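PDB 2VAP: CELL division protein FTSZ homolog 1 from Methanocaldococcus jannaschii, which binds GTP and probably hydrolyses it and polymerises into the contractile Z ring at the future division site, which recruits other division proteins. Local coordinates for residues F126-L131 with N217-L222; V157-F162 with E213-A218; E197-M202 with F208-E213; M268-P273 with V333-T338. All coordinates share one frame; numbering follows the deposited sequence.

Contact 1 (F126-L131 with N217-L222); sequences FITCGL and NAVKGL. With GDP (guanosine-5'-diphosphate), chain B.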
# COMPACT_ATOMS: atom_id res chain seq x y z
N PHE A 126 -6.78 3.52 -2.31
CA PHE A 126 -5.42 3.48 -1.80
C PHE A 126 -4.79 4.86 -1.95
O PHE A 126 -4.83 5.46 -3.02
CB PHE A 126 -4.58 2.45 -2.56
CG PHE A 126 -4.88 1.02 -2.20
CD1 PHE A 126 -5.96 0.36 -2.78
CD2 PHE A 126 -4.08 0.34 -1.30
CE1 PHE A 126 -6.24 -0.96 -2.46
CE2 PHE A 126 -4.35 -0.99 -0.97
CZ PHE A 126 -5.43 -1.64 -1.55
N ILE A 127 -4.22 5.37 -0.86
CA ILE A 127 -3.48 6.63 -0.89
C ILE A 127 -2.01 6.33 -0.62
O ILE A 127 -1.67 5.79 0.44
CB ILE A 127 -4.02 7.67 0.14
CG1 ILE A 127 -5.50 7.97 -0.09
CG2 ILE A 127 -3.22 8.97 0.08
CD1 ILE A 127 -6.45 7.15 0.75
N THR A 128 -1.16 6.68 -1.57
CA THR A 128 0.27 6.37 -1.45
C THR A 128 1.16 7.59 -1.69
O THR A 128 0.89 8.42 -2.56
CB THR A 128 0.69 5.18 -2.35
OG1 THR A 128 2.04 4.79 -2.05
CG2 THR A 128 0.58 5.51 -3.85
N CYS A 129 2.22 7.69 -0.88
CA CYS A 129 3.20 8.76 -1.00
C CYS A 129 4.41 8.46 -0.12
O CYS A 129 4.38 7.56 0.72
CB CYS A 129 2.59 10.11 -0.58
SG CYS A 129 2.26 10.28 1.19
N GLY A 130 5.48 9.22 -0.34
CA GLY A 130 6.59 9.26 0.60
C GLY A 130 6.34 10.42 1.55
O GLY A 130 6.29 11.57 1.12
N LEU A 131 6.16 10.11 2.83
CA LEU A 131 5.97 11.16 3.83
C LEU A 131 7.30 11.83 4.14
O LEU A 131 8.35 11.19 4.10
CB LEU A 131 5.33 10.60 5.11
CG LEU A 131 3.88 10.11 5.05
CD1 LEU A 131 3.52 9.42 6.35
CD2 LEU A 131 2.90 11.25 4.76
N ASN A 217 5.55 -3.37 -4.70
CA ASN A 217 5.19 -4.68 -4.16
C ASN A 217 4.05 -4.61 -3.13
O ASN A 217 3.18 -5.48 -3.11
CB ASN A 217 6.41 -5.37 -3.54
CG ASN A 217 7.27 -6.08 -4.58
OD1 ASN A 217 7.56 -7.27 -4.45
ND2 ASN A 217 7.68 -5.36 -5.62
N ALA A 218 4.08 -3.58 -2.29
CA ALA A 218 3.06 -3.40 -1.25
C ALA A 218 1.71 -3.00 -1.83
O ALA A 218 0.69 -3.62 -1.52
CB ALA A 218 3.53 -2.39 -0.21
N VAL A 219 1.70 -1.96 -2.67
CA VAL A 219 0.46 -1.45 -3.27
C VAL A 219 -0.12 -2.44 -4.28
O VAL A 219 -1.29 -2.81 -4.18
CB VAL A 219 0.66 -0.04 -3.91
CG1 VAL A 219 -0.61 0.42 -4.61
CG2 VAL A 219 1.07 0.98 -2.85
N LYS A 220 0.70 -2.86 -5.25
CA LYS A 220 0.27 -3.83 -6.26
C LYS A 220 -0.15 -5.15 -5.63
O LYS A 220 -1.14 -5.75 -6.03
CB LYS A 220 1.37 -4.05 -7.30
CG LYS A 220 0.92 -4.75 -8.57
CD LYS A 220 2.04 -4.80 -9.59
CE LYS A 220 1.61 -5.52 -10.86
NZ LYS A 220 2.70 -5.57 -11.87
N GLY A 221 0.60 -5.59 -4.62
CA GLY A 221 0.31 -6.83 -3.90
C GLY A 221 -1.01 -6.82 -3.16
O GLY A 221 -1.73 -7.82 -3.15
N LEU A 222 -1.34 -5.69 -2.53
CA LEU A 222 -2.61 -5.55 -1.82
C LEU A 222 -3.80 -5.43 -2.78
O LEU A 222 -4.83 -6.07 -2.56
CB LEU A 222 -2.58 -4.36 -0.86
CG LEU A 222 -1.94 -4.59 0.51
CD1 LEU A 222 -1.62 -3.27 1.19
CD2 LEU A 222 -2.84 -5.45 1.41
PB GDP B . 6.93 15.92 -2.15
O1B GDP B . 6.97 17.34 -1.64
O2B GDP B . 6.81 15.92 -3.65
O3B GDP B . 5.74 15.21 -1.54
O3A GDP B . 8.30 15.20 -1.69
PA GDP B . 8.87 13.85 -2.35
O1A GDP B . 7.76 12.91 -2.77
O2A GDP B . 9.80 14.15 -3.50
O5' GDP B . 9.70 13.21 -1.13
C5' GDP B . 9.05 12.92 0.10
C4' GDP B . 9.70 11.70 0.73
O4' GDP B . 9.63 10.58 -0.16
C3' GDP B . 11.18 11.93 1.01
O3' GDP B . 11.39 12.41 2.35
C2' GDP B . 11.82 10.59 0.76
O2' GDP B . 11.87 9.82 1.96
C1' GDP B . 10.88 9.89 -0.22
N9 GDP B . 11.41 9.91 -1.61
C8 GDP B . 12.02 10.93 -2.25
N7 GDP B . 12.36 10.58 -3.52
C5 GDP B . 11.96 9.30 -3.71
C6 GDP B . 11.99 8.31 -4.81
O6 GDP B . 12.50 8.59 -5.91
N1 GDP B . 11.46 7.09 -4.58
C2 GDP B . 10.90 6.76 -3.40
N2 GDP B . 10.38 5.52 -3.24
N3 GDP B . 10.83 7.62 -2.35
C4 GDP B . 11.33 8.88 -2.44

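Contact 2 (V157-F162 with E213-A218); sequences VVTLPF and EVLINA. With GDP (guanosine-5'-diphosphate), chain B.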
# COMPACT_ATOMS: atom_id res chain seq x y z
N VAL A 157 -0.85 3.62 2.09
CA VAL A 157 0.41 2.88 2.04
C VAL A 157 1.51 3.91 1.84
O VAL A 157 1.69 4.44 0.75
CB VAL A 157 0.44 1.82 0.90
CG1 VAL A 157 1.75 1.03 0.94
CG2 VAL A 157 -0.75 0.88 1.00
N VAL A 158 2.22 4.21 2.93
CA VAL A 158 3.16 5.33 2.95
C VAL A 158 4.51 4.94 3.52
O VAL A 158 4.62 4.00 4.31
CB VAL A 158 2.59 6.54 3.75
CG1 VAL A 158 1.38 7.15 3.04
CG2 VAL A 158 2.23 6.14 5.18
N THR A 159 5.55 5.68 3.12
CA THR A 159 6.88 5.49 3.67
C THR A 159 7.26 6.61 4.63
O THR A 159 6.79 7.74 4.49
CB THR A 159 7.98 5.39 2.58
OG1 THR A 159 8.02 6.61 1.83
CG2 THR A 159 7.71 4.22 1.64
N LEU A 160 8.10 6.28 5.61
CA LEU A 160 8.77 7.27 6.43
C LEU A 160 10.19 7.43 5.90
O LEU A 160 10.78 6.46 5.43
CB LEU A 160 8.77 6.85 7.90
CG LEU A 160 7.43 6.78 8.64
CD1 LEU A 160 7.63 6.19 10.02
CD2 LEU A 160 6.75 8.14 8.73
N PRO A 161 10.75 8.65 5.97
CA PRO A 161 12.06 8.93 5.37
C PRO A 161 13.23 8.21 6.03
O PRO A 161 13.12 7.73 7.16
CB PRO A 161 12.21 10.45 5.55
CG PRO A 161 11.36 10.78 6.71
CD PRO A 161 10.19 9.85 6.63
N PHE A 162 14.35 8.12 5.30
CA PHE A 162 15.61 7.63 5.86
C PHE A 162 16.12 8.62 6.90
O PHE A 162 15.87 9.82 6.79
CB PHE A 162 16.66 7.48 4.75
CG PHE A 162 16.31 6.47 3.69
CD1 PHE A 162 16.59 5.12 3.87
CD2 PHE A 162 15.74 6.88 2.49
CE1 PHE A 162 16.29 4.19 2.88
CE2 PHE A 162 15.43 5.95 1.50
CZ PHE A 162 15.71 4.61 1.69
N GLU A 213 10.63 -0.22 -5.39
CA GLU A 213 10.25 -1.62 -5.56
C GLU A 213 9.37 -2.12 -4.42
O GLU A 213 8.41 -2.86 -4.64
CB GLU A 213 11.49 -2.51 -5.69
CG GLU A 213 12.35 -2.24 -6.92
CD GLU A 213 11.64 -2.54 -8.24
OE1 GLU A 213 11.83 -1.76 -9.20
OE2 GLU A 213 10.90 -3.54 -8.31
N VAL A 214 9.71 -1.71 -3.20
CA VAL A 214 8.96 -2.10 -2.00
C VAL A 214 7.55 -1.51 -2.02
O VAL A 214 6.57 -2.21 -1.74
CB VAL A 214 9.72 -1.73 -0.70
CG1 VAL A 214 8.85 -1.93 0.53
CG2 VAL A 214 11.00 -2.56 -0.59
N LEU A 215 7.45 -0.22 -2.36
CA LEU A 215 6.16 0.45 -2.50
C LEU A 215 5.28 -0.20 -3.57
O LEU A 215 4.09 -0.41 -3.35
CB LEU A 215 6.34 1.94 -2.81
CG LEU A 215 6.48 2.91 -1.64
CD1 LEU A 215 7.02 4.25 -2.12
CD2 LEU A 215 5.15 3.10 -0.91
N ILE A 216 5.89 -0.52 -4.71
CA ILE A 216 5.19 -1.22 -5.79
C ILE A 216 4.67 -2.58 -5.31
O ILE A 216 3.49 -2.89 -5.49
CB ILE A 216 6.09 -1.39 -7.06
CG1 ILE A 216 6.41 -0.02 -7.68
CG2 ILE A 216 5.45 -2.32 -8.09
CD1 ILE A 216 5.21 0.87 -7.96
N ASN A 217 5.55 -3.37 -4.70
CA ASN A 217 5.19 -4.68 -4.16
C ASN A 217 4.05 -4.61 -3.13
O ASN A 217 3.18 -5.48 -3.11
CB ASN A 217 6.41 -5.37 -3.54
CG ASN A 217 7.27 -6.08 -4.58
OD1 ASN A 217 7.56 -7.27 -4.45
ND2 ASN A 217 7.68 -5.36 -5.62
N ALA A 218 4.08 -3.58 -2.29
CA ALA A 218 3.06 -3.40 -1.25
C ALA A 218 1.71 -3.00 -1.83
O ALA A 218 0.69 -3.62 -1.52
CB ALA A 218 3.53 -2.39 -0.21
PB GDP B . 6.93 15.92 -2.15
O1B GDP B . 6.97 17.34 -1.64
O2B GDP B . 6.81 15.92 -3.65
O3B GDP B . 5.74 15.21 -1.54
O3A GDP B . 8.30 15.20 -1.69
PA GDP B . 8.87 13.85 -2.35
O1A GDP B . 7.76 12.91 -2.77
O2A GDP B . 9.80 14.15 -3.50
O5' GDP B . 9.70 13.21 -1.13
C5' GDP B . 9.05 12.92 0.10
C4' GDP B . 9.70 11.70 0.73
O4' GDP B . 9.63 10.58 -0.16
C3' GDP B . 11.18 11.93 1.01
O3' GDP B . 11.39 12.41 2.35
C2' GDP B . 11.82 10.59 0.76
O2' GDP B . 11.87 9.82 1.96
C1' GDP B . 10.88 9.89 -0.22
N9 GDP B . 11.41 9.91 -1.61
C8 GDP B . 12.02 10.93 -2.25
N7 GDP B . 12.36 10.58 -3.52
C5 GDP B . 11.96 9.30 -3.71
C6 GDP B . 11.99 8.31 -4.81
O6 GDP B . 12.50 8.59 -5.91
N1 GDP B . 11.46 7.09 -4.58
C2 GDP B . 10.90 6.76 -3.40
N2 GDP B . 10.38 5.52 -3.24
N3 GDP B . 10.83 7.62 -2.35
C4 GDP B . 11.33 8.88 -2.44

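Contact 3 (E197-M202 with F208-E213); sequences EIVPNM and FKVADE. With GDP (guanosine-5'-diphosphate), chain B.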
# COMPACT_ATOMS: atom_id res chain seq x y z
N GLU A 197 18.80 -2.34 6.40
CA GLU A 197 19.10 -3.66 6.97
C GLU A 197 19.09 -4.72 5.87
O GLU A 197 19.76 -5.75 5.98
CB GLU A 197 18.13 -4.02 8.09
CG GLU A 197 18.36 -3.24 9.39
CD GLU A 197 17.54 -3.76 10.56
OE1 GLU A 197 16.93 -4.84 10.45
OE2 GLU A 197 17.51 -3.07 11.61
N ILE A 198 18.32 -4.46 4.82
CA ILE A 198 18.26 -5.34 3.65
C ILE A 198 19.42 -5.05 2.70
O ILE A 198 20.09 -5.98 2.23
CB ILE A 198 16.90 -5.23 2.91
CG1 ILE A 198 15.73 -5.48 3.87
CG2 ILE A 198 16.84 -6.20 1.73
CD1 ILE A 198 14.37 -5.05 3.34
N VAL A 199 19.65 -3.77 2.43
CA VAL A 199 20.77 -3.34 1.57
C VAL A 199 21.68 -2.33 2.29
O VAL A 199 21.64 -1.13 2.00
CB VAL A 199 20.28 -2.80 0.19
CG1 VAL A 199 19.87 -3.95 -0.72
CG2 VAL A 199 19.14 -1.79 0.35
N PRO A 200 22.53 -2.81 3.22
CA PRO A 200 23.36 -1.91 4.02
C PRO A 200 24.34 -1.09 3.18
O PRO A 200 24.92 -1.60 2.22
CB PRO A 200 24.13 -2.85 4.96
CG PRO A 200 24.07 -4.18 4.29
CD PRO A 200 22.76 -4.22 3.58
N ASN A 201 24.49 0.19 3.55
CA ASN A 201 25.45 1.11 2.92
C ASN A 201 25.22 1.36 1.42
O ASN A 201 26.15 1.72 0.69
CB ASN A 201 26.89 0.67 3.21
CG ASN A 201 27.16 0.56 4.70
OD1 ASN A 201 27.09 1.56 5.43
ND2 ASN A 201 27.46 -0.64 5.16
N MET A 202 23.97 1.18 0.98
CA MET A 202 23.55 1.53 -0.37
C MET A 202 23.57 3.06 -0.50
O MET A 202 23.20 3.76 0.44
CB MET A 202 22.13 1.00 -0.61
CG MET A 202 21.53 1.31 -1.98
SD MET A 202 22.12 0.22 -3.29
CE MET A 202 21.02 -1.18 -3.12
N PHE A 208 16.58 4.78 -2.82
CA PHE A 208 15.25 5.24 -3.24
C PHE A 208 14.64 4.32 -4.30
O PHE A 208 13.42 4.15 -4.35
CB PHE A 208 15.30 6.68 -3.76
CG PHE A 208 15.39 7.72 -2.68
CD1 PHE A 208 14.51 7.72 -1.61
CD2 PHE A 208 16.35 8.73 -2.76
CE1 PHE A 208 14.59 8.69 -0.61
CE2 PHE A 208 16.43 9.71 -1.77
CZ PHE A 208 15.55 9.68 -0.69
N LYS A 209 15.50 3.73 -5.13
CA LYS A 209 15.05 2.76 -6.14
C LYS A 209 14.59 1.45 -5.50
O LYS A 209 13.68 0.79 -6.01
CB LYS A 209 16.16 2.49 -7.17
CG LYS A 209 16.43 3.66 -8.11
CD LYS A 209 17.56 3.33 -9.08
CE LYS A 209 17.85 4.50 -10.01
NZ LYS A 209 16.76 4.73 -11.00
N VAL A 210 15.23 1.07 -4.39
CA VAL A 210 14.79 -0.07 -3.59
C VAL A 210 13.45 0.26 -2.93
O VAL A 210 12.54 -0.58 -2.91
CB VAL A 210 15.85 -0.47 -2.52
CG1 VAL A 210 15.35 -1.61 -1.64
CG2 VAL A 210 17.16 -0.88 -3.20
N ALA A 211 13.33 1.48 -2.42
CA ALA A 211 12.09 1.98 -1.83
C ALA A 211 10.94 1.96 -2.85
O ALA A 211 9.80 1.67 -2.49
CB ALA A 211 12.28 3.38 -1.26
N ASP A 212 11.27 2.26 -4.11
CA ASP A 212 10.31 2.18 -5.21
C ASP A 212 9.74 0.77 -5.34
O ASP A 212 8.52 0.60 -5.40
CB ASP A 212 10.97 2.58 -6.54
CG ASP A 212 11.27 4.06 -6.63
OD1 ASP A 212 10.67 4.85 -5.88
OD2 ASP A 212 12.11 4.43 -7.48
N GLU A 213 10.63 -0.22 -5.39
CA GLU A 213 10.25 -1.62 -5.56
C GLU A 213 9.37 -2.12 -4.42
O GLU A 213 8.41 -2.86 -4.64
CB GLU A 213 11.49 -2.51 -5.69
CG GLU A 213 12.35 -2.24 -6.92
CD GLU A 213 11.64 -2.54 -8.24
OE1 GLU A 213 11.83 -1.76 -9.20
OE2 GLU A 213 10.90 -3.54 -8.31
PB GDP B . 6.93 15.92 -2.15
O1B GDP B . 6.97 17.34 -1.64
O2B GDP B . 6.81 15.92 -3.65
O3B GDP B . 5.74 15.21 -1.54
O3A GDP B . 8.30 15.20 -1.69
PA GDP B . 8.87 13.85 -2.35
O1A GDP B . 7.76 12.91 -2.77
O2A GDP B . 9.80 14.15 -3.50
O5' GDP B . 9.70 13.21 -1.13
C5' GDP B . 9.05 12.92 0.10
C4' GDP B . 9.70 11.70 0.73
O4' GDP B . 9.63 10.58 -0.16
C3' GDP B . 11.18 11.93 1.01
O3' GDP B . 11.39 12.41 2.35
C2' GDP B . 11.82 10.59 0.76
O2' GDP B . 11.87 9.82 1.96
C1' GDP B . 10.88 9.89 -0.22
N9 GDP B . 11.41 9.91 -1.61
C8 GDP B . 12.02 10.93 -2.25
N7 GDP B . 12.36 10.58 -3.52
C5 GDP B . 11.96 9.30 -3.71
C6 GDP B . 11.99 8.31 -4.81
O6 GDP B . 12.50 8.59 -5.91
N1 GDP B . 11.46 7.09 -4.58
C2 GDP B . 10.90 6.76 -3.40
N2 GDP B . 10.38 5.52 -3.24
N3 GDP B . 10.83 7.62 -2.35
C4 GDP B . 11.33 8.88 -2.44

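Contact 4 (M268-P273 with V333-T338); sequences MALNSP and VLLVIT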
# COMPACT_ATOMS: atom_id res chain seq x y z
N MET A 268 11.39 -15.56 5.67
CA MET A 268 11.98 -14.27 5.33
C MET A 268 10.99 -13.12 5.53
O MET A 268 11.36 -12.05 6.02
CB MET A 268 12.50 -14.28 3.88
CG MET A 268 13.30 -13.04 3.48
SD MET A 268 13.81 -13.06 1.75
CE MET A 268 15.14 -14.26 1.78
N ALA A 269 9.73 -13.36 5.17
CA ALA A 269 8.66 -12.36 5.34
C ALA A 269 8.39 -12.05 6.81
O ALA A 269 8.26 -10.89 7.19
CB ALA A 269 7.39 -12.82 4.64
N LEU A 270 8.30 -13.10 7.64
CA LEU A 270 8.06 -12.94 9.07
C LEU A 270 9.22 -12.27 9.80
O LEU A 270 9.02 -11.56 10.79
CB LEU A 270 7.73 -14.29 9.72
CG LEU A 270 6.33 -14.86 9.49
CD1 LEU A 270 6.31 -16.37 9.70
CD2 LEU A 270 5.30 -14.17 10.39
N ASN A 271 10.43 -12.49 9.30
CA ASN A 271 11.64 -11.91 9.88
C ASN A 271 12.10 -10.63 9.17
O ASN A 271 13.22 -10.15 9.40
CB ASN A 271 12.77 -12.95 9.90
CG ASN A 271 12.52 -14.07 10.89
OD1 ASN A 271 12.40 -15.24 10.51
ND2 ASN A 271 12.43 -13.73 12.17
N SER A 272 11.24 -10.09 8.31
CA SER A 272 11.57 -8.89 7.53
C SER A 272 11.83 -7.68 8.43
O SER A 272 11.08 -7.44 9.38
CB SER A 272 10.46 -8.57 6.53
OG SER A 272 10.74 -7.37 5.83
N PRO A 273 12.90 -6.91 8.13
CA PRO A 273 13.19 -5.67 8.85
C PRO A 273 12.05 -4.65 8.75
O PRO A 273 11.91 -3.81 9.64
CB PRO A 273 14.44 -5.13 8.14
CG PRO A 273 15.07 -6.33 7.53
CD PRO A 273 13.92 -7.20 7.11
N VAL A 333 6.31 -13.87 -0.94
CA VAL A 333 5.26 -13.72 0.06
C VAL A 333 5.18 -12.27 0.54
O VAL A 333 6.17 -11.72 1.03
CB VAL A 333 5.47 -14.68 1.26
CG1 VAL A 333 4.48 -14.38 2.39
CG2 VAL A 333 5.34 -16.13 0.82
N LEU A 334 4.01 -11.67 0.37
CA LEU A 334 3.71 -10.37 0.96
C LEU A 334 2.83 -10.57 2.19
O LEU A 334 1.75 -11.16 2.10
CB LEU A 334 3.04 -9.43 -0.04
CG LEU A 334 2.50 -8.10 0.54
CD1 LEU A 334 3.63 -7.17 0.97
CD2 LEU A 334 1.58 -7.41 -0.46
N LEU A 335 3.31 -10.08 3.32
CA LEU A 335 2.57 -10.14 4.57
C LEU A 335 2.25 -8.72 5.04
O LEU A 335 3.15 -7.89 5.15
CB LEU A 335 3.39 -10.89 5.63
CG LEU A 335 2.81 -11.10 7.03
CD1 LEU A 335 1.60 -12.03 7.00
CD2 LEU A 335 3.88 -11.64 7.96
N VAL A 336 0.97 -8.45 5.28
CA VAL A 336 0.54 -7.17 5.84
C VAL A 336 -0.12 -7.43 7.19
O VAL A 336 -1.21 -8.01 7.25
CB VAL A 336 -0.41 -6.40 4.89
CG1 VAL A 336 -0.83 -5.07 5.51
CG2 VAL A 336 0.25 -6.17 3.53
N ILE A 337 0.55 -7.01 8.25
CA ILE A 337 0.11 -7.26 9.62
C ILE A 337 -0.62 -6.02 10.16
O ILE A 337 -0.07 -4.92 10.13
CB ILE A 337 1.33 -7.60 10.52
CG1 ILE A 337 2.00 -8.91 10.07
CG2 ILE A 337 0.95 -7.65 11.99
CD1 ILE A 337 1.17 -10.17 10.27
N THR A 338 -1.84 -6.22 10.65
CA THR A 338 -2.69 -5.10 11.08
C THR A 338 -2.94 -5.07 12.59
O THR A 338 -2.74 -6.07 13.28
CB THR A 338 -4.06 -5.10 10.34
OG1 THR A 338 -4.80 -6.28 10.70
CG2 THR A 338 -3.87 -5.06 8.83

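Contact 1 (F126-L131 with N217-L222)
T128 OG1 is the polar atom of this otherwise apolar contact: it is hydrogen-bonded to the backbone O of V157 on the next strand, and the methyl V219 CG2 of the helix approaches it to 4.0 Å. With OG1 anti to the backbone N (chi1 -171°), the hydroxyl is turned to V157 O; its polarity is met inside the sheet, and a hydrocarbon can lie against it. V219 is set across T128 at a slant and also touches V42 and V157, and so lies over three adjacent strands. Two residues earlier on the same side of the strand, F126 reaches the next turn of the helix. Its atom CE2 is 3.8 Å from L222 CB, CZ follows at 4.0 Å from the same CB, and the ring meets L222 obliquely; I40, V42 and V223 pack around it. Strand 124-130 is a central strand of the parallel, Rossmann-like sheet of the tubulin/FtsZ GTPase domain, and helix 204-227 is the long core helix that this family runs between the nucleotide domain and the C-terminal domain. The helix turn is ordinary, with G221 N bonded to N217 O at 3.0 Å, while G221 O is also hydrogen-bonded to H288 on the C-terminal sheet. I127, pointing to the other side of the strand, packs on helix 135-149. Beyond T128 the strand leads into the nucleotide pocket, where G130 O comes within 3.2 Å of GDP C5' and L131 O lies 3.7 Å from C4' of the ribose.

Contact 2 (V157-F162 with E213-A218)
L215, packed on T159, touches the flat guanine of GDP at its amino corner: CD1 is 3.8 Å from N2, displaced from the base plane to the side away from the F208 ring. The other flat group, the phenyl ring of F162, meets F208 with the planes at about 75° and also meets F196, which places F162 behind F208, on the far side from the base. T159 CG2 sits in the fork of L215, 3.7 Å from CG and nearly as close to both terminal methyls, and the two side chains cross almost perpendicularly. T159 OG1 takes the place between backbone N and carbonyl carbon (chi1 62°), which leaves CG2 anti to the carbonyl carbon and turned to the helix. Strand and helix run nearly antiparallel (157°), and two residues back on the strand and three on along the helix V157 CG1 packs on A218 CB at 4.0 Å. L215 CD2 rests 4.1 Å from V157 O. No hydrogen bond crosses; the axes pass 9.4 Å apart, the usual spacing of a helix laid on a sheet. P161 brings its CA within 3.5 Å of the ribose O2', and F162 N is hydrogen-bonded to E165, which also binds GDP. L215 and P161 belong to the pocket wall, and T159 and V157 pack behind L215. Strand 153-160 lies between strands 124-130 and 186-191; helix 167-181 packs on its other face through V158 and L160, and helix 46-59 reaches L215 through T52.

Contact 3 (E197-M202 with F208-E213)
M202 leaves its backbone with CG opposite the N, and the chain then folds twice, at chi2 (79°) and chi3 (85°), which carries the terminal methyl back to the helix. CB, CG and SD stay short of the helix; CE makes the touch, 3.9 Å from V210 CG2. That same V210 methyl takes a second neighbour, V199 CG2, at 4.2 Å, the two valines meeting tip to tip. M202 also rests on F196. V199 and M202 can converge on one methyl because they are the ends of a type II beta turn, whose closing bond from M202 N to V199 O is weak at 3.4 Å. This turn belongs to the link between strand 186-191, the edge of the Rossmann-like sheet, and the long core helix 204-227 of the tubulin/FtsZ fold, so the contact lays the link on the early turns of that helix, near the protein surface. V210 faces the link, whereas F208, A211 and D212 of the same turns serve the nucleotide. F208 lays one ring face against the purine, CD1 being 3.5 Å from GDP C4. D212 OD1 accepts hydrogen bonds from N1 and N2 of GDP, each at 2.7 Å; the two bonds are somewhat bent, the N1 one measuring 142°. A single carboxylate oxygen therefore reads two N-H groups of the base, and A211 CB stands 3.5 Å from GDP N2.

Contact 4 (M268-P273 with V333-T338)
A269 and L335 lie on the buried side of this contact, L270 at its margin. A269 directs its methyl at the first residue of the strand segment: CB is 4.0 Å from V333 CG1 and equally far from V333 O, so the small side chain brings the helix end close to the strand backbone, the CA atoms of the pair being 6.4 Å apart. V333 is backed by V303. L335 holds CG opposite its backbone N (chi1 -179°), which extends the side chain to the helix; its CD2 meets L270 CD2 at 3.8 Å, the two leucines slanting past one another, and I287, L275 and V307 surround the rest of L335. L270 is less enclosed, resting also on T306 and R310 of helix 297-310, and beside it M268 and N271 face solvent as helix 261-270 ends. The contact thus joins that helix to strand 331-338 of the mixed sheet in the C-terminal domain, away from the nucleotide. Methyl groups do nearly all the touching and no hydrogen bond crosses, so dispersion and exclusion of water probably hold the helix here, while the strand's backbone bonds, such as V333 to G254 and L335 to G252, go to its sheet neighbours.

Contacts 1 and 2 are buried and lay consecutive turns of helix 204-227 on neighbouring strands of the nucleotide-domain sheet; they share the helix residues N217 and A218. Contact 3 uses an earlier part of that helix, lies near the surface, and is nested within the chain loops that contacts 1 and 2 close. All three reach GDP, but only contact 3 supplies a carboxylate to the base, the others offering hydrocarbon and backbone atoms. Contact 4, largely buried yet far from the nucleotide, belongs to the C-terminal domain; its P273 is touched by I198 of contact 3. L334 and V336 of its strand pack against the helix residues of contact 1, so the core helix meets both sheets.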